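Local coordinates for protein TipC2 (Streptococcus intermedius B196, PDB 6DHX) that is a type VII secretion immunity protein that probably protects the producing bacterium by recognising and neutralising its cognate exported antibacterial toxin, at residues Y60-Y65 against A78-F83; N89-F94 against R105-Y110; R115-S120 against V186-Q191. One frame throughout, in Å; residues are numbered along the deposited sequence.

Contact 1: Y60-Y65 against A78-F83; sequences YPSILY and AIDFSF
Ile63 and Ile79 face each other as an antiparallel hydrogen-bonded pair on strands whose axes approach to 4.6 Å and whose directions differ by 173°. Their two backbone bonds are short, Ile63 N reaching Ile79 O at 2.8 Å and Ile79 N reaching Ile63 O at 2.9 Å. The strands, 59-65 and 74-82, form a beta hairpin within the mixed sheet of TipC2. A third backbone bond, from Phe81 N to Pro61 O, is longer at 3.3 Å and less straight, with 148° at the hydrogen.

Side chains alternate between the two faces. On the face of Ile63 and Ile79, the branched CB atoms of the two isoleucines meet directly, and CG1 of Ile63 comes up to the ring edge of Phe81 near CE1. The carbonyl oxygen of Pro61 lies at that ring's edge too. Helix 21-32 adds Ile25 and Thr29 against Phe81, so this face is part of the core.

Farther toward the hairpin's open end, CG and CD of Pro61 come close to the Phe83 ring, with Pro61 CD 3.6 Å from Phe83 CE2. Phe83 itself meets Tyr26 edge-to-face. CB of Tyr60 lies 3.5 Å from the carbonyl oxygen of Phe81.

The other face holds Ser62, Asp80, Leu64 and Ala78. CD1 of Leu64 approaches the methyl of Ala78. Between Ser62 and Asp80 the contact is polar: with OG swung opposite the backbone N (chi1 177°), the serine hydroxyl donates to the carboxylate, Ser62 OG lying 2.6 Å from Asp80 OD1, nearly in line with its C-O bond.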
loop_
_atom_site.group_PDB
_atom_site.type_symbol
_atom_site.label_atom_id
_atom_site.label_comp_id
_atom_site.label_asym_id
_atom_site.label_seq_id
_atom_site.Cartn_x
_atom_site.Cartn_y
_atom_site.Cartn_z
ATOM N N TYR A 60 13.056 -7.808 -5.989
ATOM C CA TYR A 60 11.994 -6.818 -6.245
ATOM C C TYR A 60 12.151 -5.633 -5.328
ATOM O O TYR A 60 12.743 -5.761 -4.260
ATOM C CB TYR A 60 10.605 -7.435 -6.024
ATOM C CG TYR A 60 10.315 -7.859 -4.595
ATOM C CD1 TYR A 60 9.721 -6.978 -3.684
ATOM C CD2 TYR A 60 10.546 -9.177 -4.179
ATOM C CE1 TYR A 60 9.400 -7.386 -2.406
ATOM C CE2 TYR A 60 10.226 -9.586 -2.874
ATOM C CZ TYR A 60 9.651 -8.673 -2.011
ATOM O OH TYR A 60 9.293 -9.012 -0.723
ATOM N N PRO A 61 11.709 -4.454 -5.770
ATOM C CA PRO A 61 11.813 -3.252 -4.932
ATOM C C PRO A 61 10.640 -3.174 -3.954
ATOM O O PRO A 61 9.501 -3.565 -4.251
ATOM C CB PRO A 61 11.744 -2.101 -5.955
ATOM C CG PRO A 61 10.864 -2.635 -7.041
ATOM C CD PRO A 61 11.025 -4.170 -7.057
ATOM N N SER A 62 10.966 -2.690 -2.765
ATOM C CA SER A 62 10.007 -2.477 -1.691
ATOM C C SER A 62 10.359 -1.155 -1.038
ATOM O O SER A 62 11.544 -0.886 -0.804
ATOM C CB SER A 62 10.089 -3.656 -0.697
ATOM O OG SER A 62 9.233 -3.493 0.411
ATOM N N ILE A 63 9.343 -0.325 -0.789
ATOM C CA ILE A 63 9.511 1.028 -0.269
ATOM C C ILE A 63 9.005 1.018 1.165
ATOM O O ILE A 63 7.910 0.498 1.431
ATOM C CB ILE A 63 8.710 2.046 -1.107
ATOM C CG1 ILE A 63 8.997 1.888 -2.627
ATOM C CG2 ILE A 63 8.926 3.466 -0.587
ATOM C CD1 ILE A 63 10.523 1.974 -3.022
ATOM N N LEU A 64 9.782 1.572 2.078
ATOM C CA LEU A 64 9.406 1.578 3.494
ATOM C C LEU A 64 9.534 3.004 4.012
ATOM O O LEU A 64 10.618 3.610 3.902
ATOM C CB LEU A 64 10.358 0.654 4.318
ATOM C CG LEU A 64 10.024 0.526 5.799
ATOM C CD1 LEU A 64 8.652 -0.240 5.900
ATOM C CD2 LEU A 64 11.082 -0.249 6.597
ATOM N N TYR A 65 8.458 3.538 4.595
ATOM C CA TYR A 65 8.568 4.883 5.154
ATOM C C TYR A 65 9.469 4.879 6.380
ATOM O O TYR A 65 9.368 4.005 7.246
ATOM C CB TYR A 65 7.180 5.450 5.520
ATOM C CG TYR A 65 6.578 6.123 4.323
ATOM C CD1 TYR A 65 6.076 5.364 3.260
ATOM C CD2 TYR A 65 6.570 7.511 4.210
ATOM C CE1 TYR A 65 5.559 5.972 2.086
ATOM C CE2 TYR A 65 6.075 8.142 3.057
ATOM C CZ TYR A 65 5.572 7.365 2.009
ATOM O OH TYR A 65 5.069 7.964 0.884
ATOM N N ALA A 78 4.185 1.000 3.667
ATOM C CA ALA A 78 5.088 0.303 2.755
ATOM C C ALA A 78 4.443 0.148 1.390
ATOM O O ALA A 78 3.214 0.162 1.251
ATOM C CB ALA A 78 5.490 -1.062 3.336
ATOM N N ILE A 79 5.290 0.043 0.363
ATOM C CA ILE A 79 4.837 -0.223 -1.005
ATOM C C ILE A 79 5.649 -1.388 -1.529
ATOM O O ILE A 79 6.870 -1.300 -1.583
ATOM C CB ILE A 79 5.022 0.984 -1.943
ATOM C CG1 ILE A 79 4.460 2.272 -1.316
ATOM C CG2 ILE A 79 4.360 0.664 -3.301
ATOM C CD1 ILE A 79 4.832 3.547 -2.120
ATOM N N ASP A 80 4.989 -2.475 -1.901
ATOM C CA ASP A 80 5.677 -3.622 -2.491
ATOM C C ASP A 80 5.324 -3.717 -3.966
ATOM O O ASP A 80 4.179 -3.500 -4.336
ATOM C CB ASP A 80 5.274 -4.944 -1.811
ATOM C CG ASP A 80 5.900 -5.111 -0.454
ATOM O OD1 ASP A 80 7.000 -4.607 -0.259
ATOM O OD2 ASP A 80 5.263 -5.681 0.468
ATOM N N PHE A 81 6.291 -4.088 -4.803
ATOM C CA PHE A 81 6.065 -4.258 -6.239
ATOM C C PHE A 81 6.238 -5.715 -6.638
ATOM O O PHE A 81 7.243 -6.330 -6.256
ATOM C CB PHE A 81 7.088 -3.406 -7.006
ATOM C CG PHE A 81 6.838 -1.949 -6.864
ATOM C CD1 PHE A 81 7.292 -1.258 -5.744
ATOM C CD2 PHE A 81 6.093 -1.261 -7.827
ATOM C CE1 PHE A 81 7.040 0.131 -5.566
ATOM C CE2 PHE A 81 5.824 0.111 -7.668
ATOM C CZ PHE A 81 6.284 0.809 -6.509
ATOM N N SER A 82 5.260 -6.275 -7.366
ATOM C CA SER A 82 5.359 -7.653 -7.852
ATOM C C SER A 82 5.321 -7.554 -9.363
ATOM O O SER A 82 4.257 -7.329 -9.948
ATOM C CB SER A 82 4.231 -8.554 -7.340
ATOM O OG SER A 82 4.284 -8.634 -5.925
ATOM N N PHE A 83 6.482 -7.677 -9.984
ATOM C CA PHE A 83 6.548 -7.532 -11.437
ATOM C C PHE A 83 6.482 -8.854 -12.180
ATOM O O PHE A 83 6.147 -8.872 -13.379
ATOM C CB PHE A 83 7.864 -6.863 -11.850
ATOM C CG PHE A 83 8.066 -5.483 -11.331
ATOM C CD1 PHE A 83 7.071 -4.515 -11.442
ATOM C CD2 PHE A 83 9.315 -5.124 -10.772
ATOM C CE1 PHE A 83 7.286 -3.218 -10.992
ATOM C CE2 PHE A 83 9.523 -3.841 -10.312
ATOM C CZ PHE A 83 8.525 -2.875 -10.427
#

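Contact 2: N89-F94 against R105-Y110; sequences NILIYF and RIWNKY
Apolar and aromatic contacts carry the side of Leu91, Tyr93 and Trp107. CD1 of Leu91 sits 3.6 Å from the centroid of the tryptophan's five-membered ring, almost on its normal, a CH-pi contact; CD2 touches the six-membered ring at CZ2. The Trp107 side chain runs alongside Tyr93, their planes tilted by 35°. The guanidinium of Arg105 lies beside the tyrosine ring, the two planes 20° apart and Arg105 NH1 3.5 Å from Tyr93 CE2, while its NE is salt-bridged to Glu95. The opposite face has a second CH-pi contact: CB of Ile106 lies over the Phe94 ring, whose side chain runs alongside the isoleucine. Ile161 and Val162 of helix 151-173 also pack on Phe94.

Backbone hydrogen bonds join Ile90 to Tyr110, Ile92 to Asn108 and Phe94 to Ile106, two for each pair, making the antiparallel beta hairpin of strands 89-99 and 102-111 in the middle of the sheet.

One side chain adds to this backbone ladder: Ile92 O, already bonded by Asn108 N at 2.9 Å, also accepts from Asn108 ND2 at 3.0 Å. The two donors approach from opposite faces of the carbonyl plane, the amide ND2 43° out of it.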
loop_
_atom_site.group_PDB
_atom_site.type_symbol
_atom_site.label_atom_id
_atom_site.label_comp_id
_atom_site.label_asym_id
_atom_site.label_seq_id
_atom_site.Cartn_x
_atom_site.Cartn_y
_atom_site.Cartn_z
ATOM N N ASN A 89 1.325 -6.623 -9.671
ATOM C CA ASN A 89 0.568 -5.655 -8.873
ATOM C C ASN A 89 1.527 -4.718 -8.143
ATOM O O ASN A 89 2.725 -4.981 -8.038
ATOM C CB ASN A 89 -0.360 -6.373 -7.845
ATOM C CG ASN A 89 0.414 -7.111 -6.733
ATOM O OD1 ASN A 89 0.804 -6.496 -5.737
ATOM N ND2 ASN A 89 0.631 -8.448 -6.907
ATOM N N ILE A 90 0.969 -3.613 -7.639
ATOM C CA ILE A 90 1.586 -2.820 -6.575
ATOM C C ILE A 90 0.707 -2.983 -5.358
ATOM O O ILE A 90 -0.527 -3.008 -5.473
ATOM C CB ILE A 90 1.650 -1.322 -6.896
ATOM C CG1 ILE A 90 2.150 -1.040 -8.265
ATOM C CG2 ILE A 90 2.332 -0.546 -5.810
ATOM C CD1 ILE A 90 1.090 -0.160 -8.893
ATOM N N LEU A 91 1.329 -3.087 -4.194
ATOM C CA LEU A 91 0.584 -3.195 -2.934
ATOM C C LEU A 91 1.039 -2.042 -2.056
ATOM O O LEU A 91 2.232 -1.950 -1.738
ATOM C CB LEU A 91 0.871 -4.523 -2.248
ATOM C CG LEU A 91 0.404 -4.520 -0.782
ATOM C CD1 LEU A 91 -1.166 -4.574 -0.735
ATOM C CD2 LEU A 91 1.001 -5.706 -0.089
ATOM N N ILE A 92 0.103 -1.164 -1.676
ATOM C CA ILE A 92 0.355 -0.093 -0.714
ATOM C C ILE A 92 -0.345 -0.519 0.570
ATOM O O ILE A 92 -1.548 -0.771 0.551
ATOM C CB ILE A 92 -0.207 1.252 -1.207
ATOM C CG1 ILE A 92 0.480 1.661 -2.529
ATOM C CG2 ILE A 92 -0.116 2.335 -0.082
ATOM C CD1 ILE A 92 -0.343 2.740 -3.291
ATOM N N TYR A 93 0.378 -0.609 1.679
ATOM C CA TYR A 93 -0.304 -0.957 2.912
ATOM C C TYR A 93 0.255 -0.159 4.075
ATOM O O TYR A 93 1.358 0.396 4.030
ATOM C CB TYR A 93 -0.252 -2.469 3.212
ATOM C CG TYR A 93 1.094 -3.048 3.577
ATOM C CD1 TYR A 93 2.002 -3.435 2.593
ATOM C CD2 TYR A 93 1.430 -3.246 4.924
ATOM C CE1 TYR A 93 3.249 -3.995 2.946
ATOM C CE2 TYR A 93 2.644 -3.787 5.284
ATOM C CZ TYR A 93 3.561 -4.162 4.299
ATOM O OH TYR A 93 4.783 -4.732 4.671
ATOM N N PHE A 94 -0.553 -0.087 5.132
ATOM C CA PHE A 94 -0.092 0.603 6.311
ATOM C C PHE A 94 -0.766 -0.013 7.513
ATOM O O PHE A 94 -1.775 -0.729 7.397
ATOM C CB PHE A 94 -0.361 2.110 6.250
ATOM C CG PHE A 94 -1.845 2.492 6.131
ATOM C CD1 PHE A 94 -2.453 2.593 4.880
ATOM C CD2 PHE A 94 -2.591 2.802 7.269
ATOM C CE1 PHE A 94 -3.800 2.983 4.753
ATOM C CE2 PHE A 94 -3.932 3.176 7.150
ATOM C CZ PHE A 94 -4.534 3.302 5.890
ATOM N N ARG A 105 -4.339 -3.361 9.787
ATOM C CA ARG A 105 -3.533 -3.253 8.580
ATOM C C ARG A 105 -4.488 -2.955 7.452
ATOM O O ARG A 105 -5.415 -3.730 7.214
ATOM C CB ARG A 105 -2.797 -4.548 8.288
ATOM C CG ARG A 105 -2.257 -5.270 9.488
ATOM C CD ARG A 105 -1.798 -6.671 9.053
ATOM N NE ARG A 105 -0.438 -6.698 8.491
ATOM C CZ ARG A 105 -0.091 -6.419 7.232
ATOM N NH1 ARG A 105 1.188 -6.506 6.872
ATOM N NH2 ARG A 105 -0.989 -6.016 6.351
ATOM N N ILE A 106 -4.280 -1.851 6.750
ATOM C CA ILE A 106 -5.132 -1.552 5.615
ATOM C C ILE A 106 -4.292 -1.787 4.366
ATOM O O ILE A 106 -3.189 -1.233 4.227
ATOM C CB ILE A 106 -5.720 -0.130 5.717
ATOM C CG1 ILE A 106 -6.696 -0.116 6.911
ATOM C CG2 ILE A 106 -6.506 0.240 4.493
ATOM C CD1 ILE A 106 -7.238 1.282 7.271
ATOM N N TRP A 107 -4.828 -2.612 3.477
ATOM C CA TRP A 107 -4.119 -3.322 2.426
ATOM C C TRP A 107 -4.740 -2.926 1.100
ATOM O O TRP A 107 -5.934 -3.162 0.880
ATOM C CB TRP A 107 -4.345 -4.810 2.716
ATOM C CG TRP A 107 -3.656 -5.786 1.993
ATOM C CD1 TRP A 107 -4.065 -6.411 0.843
ATOM C CD2 TRP A 107 -2.451 -6.407 2.383
ATOM N NE1 TRP A 107 -3.168 -7.376 0.492
ATOM C CE2 TRP A 107 -2.158 -7.393 1.416
ATOM C CE3 TRP A 107 -1.592 -6.241 3.463
ATOM C CZ2 TRP A 107 -1.022 -8.200 1.488
ATOM C CZ3 TRP A 107 -0.457 -7.038 3.526
ATOM C CH2 TRP A 107 -0.186 -8.003 2.549
ATOM N N ASN A 108 -3.951 -2.322 0.205
ATOM C CA ASN A 108 -4.545 -1.690 -0.973
ATOM C C ASN A 108 -3.765 -2.190 -2.165
ATOM O O ASN A 108 -2.641 -1.726 -2.403
ATOM C CB ASN A 108 -4.471 -0.178 -0.883
ATOM C CG ASN A 108 -4.978 0.320 0.471
ATOM O OD1 ASN A 108 -6.199 0.355 0.676
ATOM N ND2 ASN A 108 -4.062 0.654 1.406
ATOM N N LYS A 109 -4.340 -3.159 -2.863
ATOM C CA LYS A 109 -3.599 -3.893 -3.880
ATOM C C LYS A 109 -4.138 -3.523 -5.256
ATOM O O LYS A 109 -5.308 -3.760 -5.534
ATOM C CB LYS A 109 -3.735 -5.397 -3.645
ATOM C CG LYS A 109 -2.905 -6.196 -4.668
ATOM C CD LYS A 109 -2.833 -7.656 -4.183
ATOM C CE LYS A 109 -2.357 -8.650 -5.238
ATOM N NZ LYS A 109 -2.390 -10.135 -4.793
ATOM N N TYR A 110 -3.270 -2.983 -6.118
ATOM C CA TYR A 110 -3.662 -2.643 -7.474
ATOM C C TYR A 110 -3.144 -3.725 -8.416
ATOM O O TYR A 110 -1.924 -3.889 -8.565
ATOM C CB TYR A 110 -3.110 -1.280 -7.864
ATOM C CG TYR A 110 -3.344 -1.002 -9.327
ATOM C CD1 TYR A 110 -4.611 -0.587 -9.762
ATOM C CD2 TYR A 110 -2.321 -1.166 -10.261
ATOM C CE1 TYR A 110 -4.837 -0.325 -11.087
ATOM C CE2 TYR A 110 -2.527 -0.896 -11.614
ATOM C CZ TYR A 110 -3.800 -0.471 -12.011
ATOM O OH TYR A 110 -4.105 -0.182 -13.330
#

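Contact 3: R115-S120 against V186-Q191; sequences RTLTKS and VTVKMQ
Arg115 O, Leu117 and Lys119 in 115-120 are laced to Thr187, Lys189 and Gln191 in 186-191, in a parallel pairing where the strand axes of 116-120 and 187-190 run 14° apart and approach to 4.6 Å. Five backbone hydrogen bonds step along it, alternating in direction; Leu117 contributes both N and O, Leu117 N bonding Thr187 O at 2.7 Å and Leu117 O bonding Lys189 N at 2.8 Å.

On the face of Thr116, Thr187 and Lys189, the two threonines lie side by side and point the same way. CG2 of Thr116 meets the extended chain of Lys189 at an oblique angle, 4.1 Å from Lys189 CD. One water donates to Thr116 OG1 and accepts from Lys189 NZ, bridging the polar ends of these side chains; Thr116 OG1 is also bonded to Asp114 O. A second water joins Arg115 O to Thr187 OG1.

Strand 187-190 comes after helices 137-146 and 151-173 and closes this margin of the sheet as a parallel addition to strand 116-127, which also pairs antiparallel with strand 102-111. At the start of strand 116-127, Arg115 and Thr116 both face Thr111, a G1 beta bulge.

The opposite face carries Leu117, Val188, Lys119 and Met190 (a selenomethionine). A bend at chi3 (66°) brings CE and NZ of Lys119 beside the Met190 methyl CE, and Lys119 CD meets Val188 CG1 at 3.9 Å. Its ammonium also makes a cation-pi contact with Tyr158 of helix 151-173. Near the C-terminal end, OE1 of Gln191 lies 3.3 Å from Ser120 CB and accepts a hydrogen bond from Val121 N.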
loop_
_atom_site.group_PDB
_atom_site.type_symbol
_atom_site.label_atom_id
_atom_site.label_comp_id
_atom_site.label_asym_id
_atom_site.label_seq_id
_atom_site.Cartn_x
_atom_site.Cartn_y
_atom_site.Cartn_z
ATOM N N ARG A 115 -6.789 -3.725 -13.998
ATOM C CA ARG A 115 -6.775 -2.325 -13.571
ATOM C C ARG A 115 -7.702 -2.099 -12.383
ATOM O O ARG A 115 -8.606 -1.264 -12.414
ATOM C CB ARG A 115 -7.146 -1.401 -14.750
ATOM C CG ARG A 115 -6.025 -1.416 -15.842
ATOM C CD ARG A 115 -6.185 -0.306 -16.921
ATOM N NE ARG A 115 -5.438 -0.618 -18.202
ATOM C CZ ARG A 115 -4.120 -0.449 -18.399
ATOM N NH1 ARG A 115 -3.586 -0.747 -19.577
ATOM N NH2 ARG A 115 -3.311 0.008 -17.437
ATOM N N THR A 116 -7.515 -2.899 -11.337
ATOM C CA THR A 116 -8.439 -2.865 -10.203
ATOM C C THR A 116 -7.655 -2.593 -8.932
ATOM O O THR A 116 -6.613 -3.220 -8.703
ATOM C CB THR A 116 -9.199 -4.205 -10.093
ATOM O OG1 THR A 116 -10.057 -4.376 -11.243
ATOM C CG2 THR A 116 -10.096 -4.213 -8.820
ATOM N N LEU A 117 -8.124 -1.620 -8.125
ATOM C CA LEU A 117 -7.598 -1.370 -6.791
ATOM C C LEU A 117 -8.557 -2.015 -5.784
ATOM O O LEU A 117 -9.724 -1.624 -5.715
ATOM C CB LEU A 117 -7.524 0.123 -6.536
ATOM C CG LEU A 117 -7.072 0.493 -5.132
ATOM C CD1 LEU A 117 -5.539 0.210 -4.967
ATOM C CD2 LEU A 117 -7.342 1.957 -4.889
ATOM N N THR A 118 -8.062 -2.948 -4.991
ATOM C CA THR A 118 -8.856 -3.656 -3.982
ATOM C C THR A 118 -8.353 -3.244 -2.607
ATOM O O THR A 118 -7.176 -3.446 -2.284
ATOM C CB THR A 118 -8.755 -5.170 -4.202
ATOM O OG1 THR A 118 -9.211 -5.497 -5.528
ATOM C CG2 THR A 118 -9.607 -5.952 -3.193
ATOM N N LYS A 119 -9.245 -2.654 -1.790
ATOM C CA LYS A 119 -8.894 -2.152 -0.469
ATOM C C LYS A 119 -9.449 -3.162 0.520
ATOM O O LYS A 119 -10.610 -3.568 0.394
ATOM C CB LYS A 119 -9.487 -0.755 -0.221
ATOM C CG LYS A 119 -8.965 0.298 -1.208
ATOM C CD LYS A 119 -9.847 1.514 -1.554
ATOM C CE LYS A 119 -10.089 2.438 -0.415
ATOM N NZ LYS A 119 -10.867 3.631 -0.907
ATOM N N SER A 120 -8.615 -3.625 1.444
ATOM C CA SER A 120 -9.081 -4.626 2.403
ATOM C C SER A 120 -8.445 -4.336 3.770
ATOM O O SER A 120 -7.553 -3.470 3.905
ATOM C CB SER A 120 -8.774 -6.033 1.861
ATOM O OG SER A 120 -7.401 -6.306 1.930
ATOM N N VAL A 186 -9.734 3.398 -13.227
ATOM C CA VAL A 186 -9.369 2.288 -12.334
ATOM C C VAL A 186 -10.643 1.829 -11.640
ATOM O O VAL A 186 -11.458 2.650 -11.220
ATOM C CB VAL A 186 -8.290 2.692 -11.300
ATOM C CG1 VAL A 186 -8.705 3.939 -10.522
ATOM C CG2 VAL A 186 -8.050 1.543 -10.289
ATOM N N THR A 187 -10.819 0.517 -11.534
ATOM C CA THR A 187 -11.966 -0.031 -10.820
ATOM C C THR A 187 -11.584 -0.126 -9.350
ATOM O O THR A 187 -10.535 -0.682 -9.020
ATOM C CB THR A 187 -12.358 -1.399 -11.377
ATOM O OG1 THR A 187 -12.848 -1.263 -12.740
ATOM C CG2 THR A 187 -13.484 -2.012 -10.490
ATOM N N VAL A 188 -12.391 0.455 -8.454
ATOM C CA VAL A 188 -12.024 0.475 -7.031
ATOM C C VAL A 188 -13.020 -0.389 -6.267
ATOM O O VAL A 188 -14.245 -0.199 -6.383
ATOM C CB VAL A 188 -11.963 1.906 -6.462
ATOM C CG1 VAL A 188 -11.690 1.858 -4.933
ATOM C CG2 VAL A 188 -10.862 2.687 -7.117
ATOM N N LYS A 189 -12.504 -1.376 -5.539
ATOM C CA LYS A 189 -13.343 -2.292 -4.759
ATOM C C LYS A 189 -12.925 -2.183 -3.303
ATOM O O LYS A 189 -11.749 -2.321 -2.985
ATOM C CB LYS A 189 -13.199 -3.724 -5.247
ATOM C CG LYS A 189 -13.646 -3.894 -6.684
ATOM C CD LYS A 189 -13.608 -5.348 -7.126
ATOM C CE LYS A 189 -14.011 -5.474 -8.597
ATOM N NZ LYS A 189 -13.851 -6.868 -9.099
HETATM N N MSE A 190 -13.884 -1.935 -2.420
HETATM C CA MSE A 190 -13.543 -1.664 -1.035
HETATM C C MSE A 190 -14.259 -2.669 -0.166
HETATM O O MSE A 190 -15.482 -2.776 -0.243
HETATM C CB MSE A 190 -13.939 -0.230 -0.702
HETATM C CG MSE A 190 -13.878 0.205 0.730
HETATM SE SE MSE A 190 -13.946 2.188 0.659
HETATM C CE MSE A 190 -13.722 2.374 -1.149
ATOM N N GLN A 191 -13.480 -3.433 0.608
ATOM C CA GLN A 191 -14.056 -4.502 1.424
ATOM C C GLN A 191 -15.110 -3.970 2.394
ATOM O O GLN A 191 -16.136 -4.626 2.642
ATOM C CB GLN A 191 -12.944 -5.214 2.198
ATOM C CG GLN A 191 -13.432 -6.429 3.011
ATOM C CD GLN A 191 -12.334 -7.053 3.869
ATOM O OE1 GLN A 191 -11.248 -6.476 4.062
ATOM N NE2 GLN A 191 -12.627 -8.223 4.417
HETATM O O HOH W 1 -10.964 -2.073 -14.460
HETATM O O HOH W 2 -12.160 -6.041 -11.461
#

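The three contacts come one after another along the chain and follow one another across the same mixed sheet. Contacts 1 and 2 have centres about 10 Å apart and are stitched together where strand 74-82 pairs with strand 89-99, Asp80 N lying 2.8 Å from Leu91 O. Contacts 2 and 3, also about 10 Å apart between centres, meet through strands 102-111 and 116-127. Contacts 1 and 3, about 18 Å between centres, do not touch and lie on opposite sides of the chain's centre. Two local hairpins thus precede a long-range closure by strand 187-190, which ties the chain's C-terminal part back to the sheet of this immunity protein.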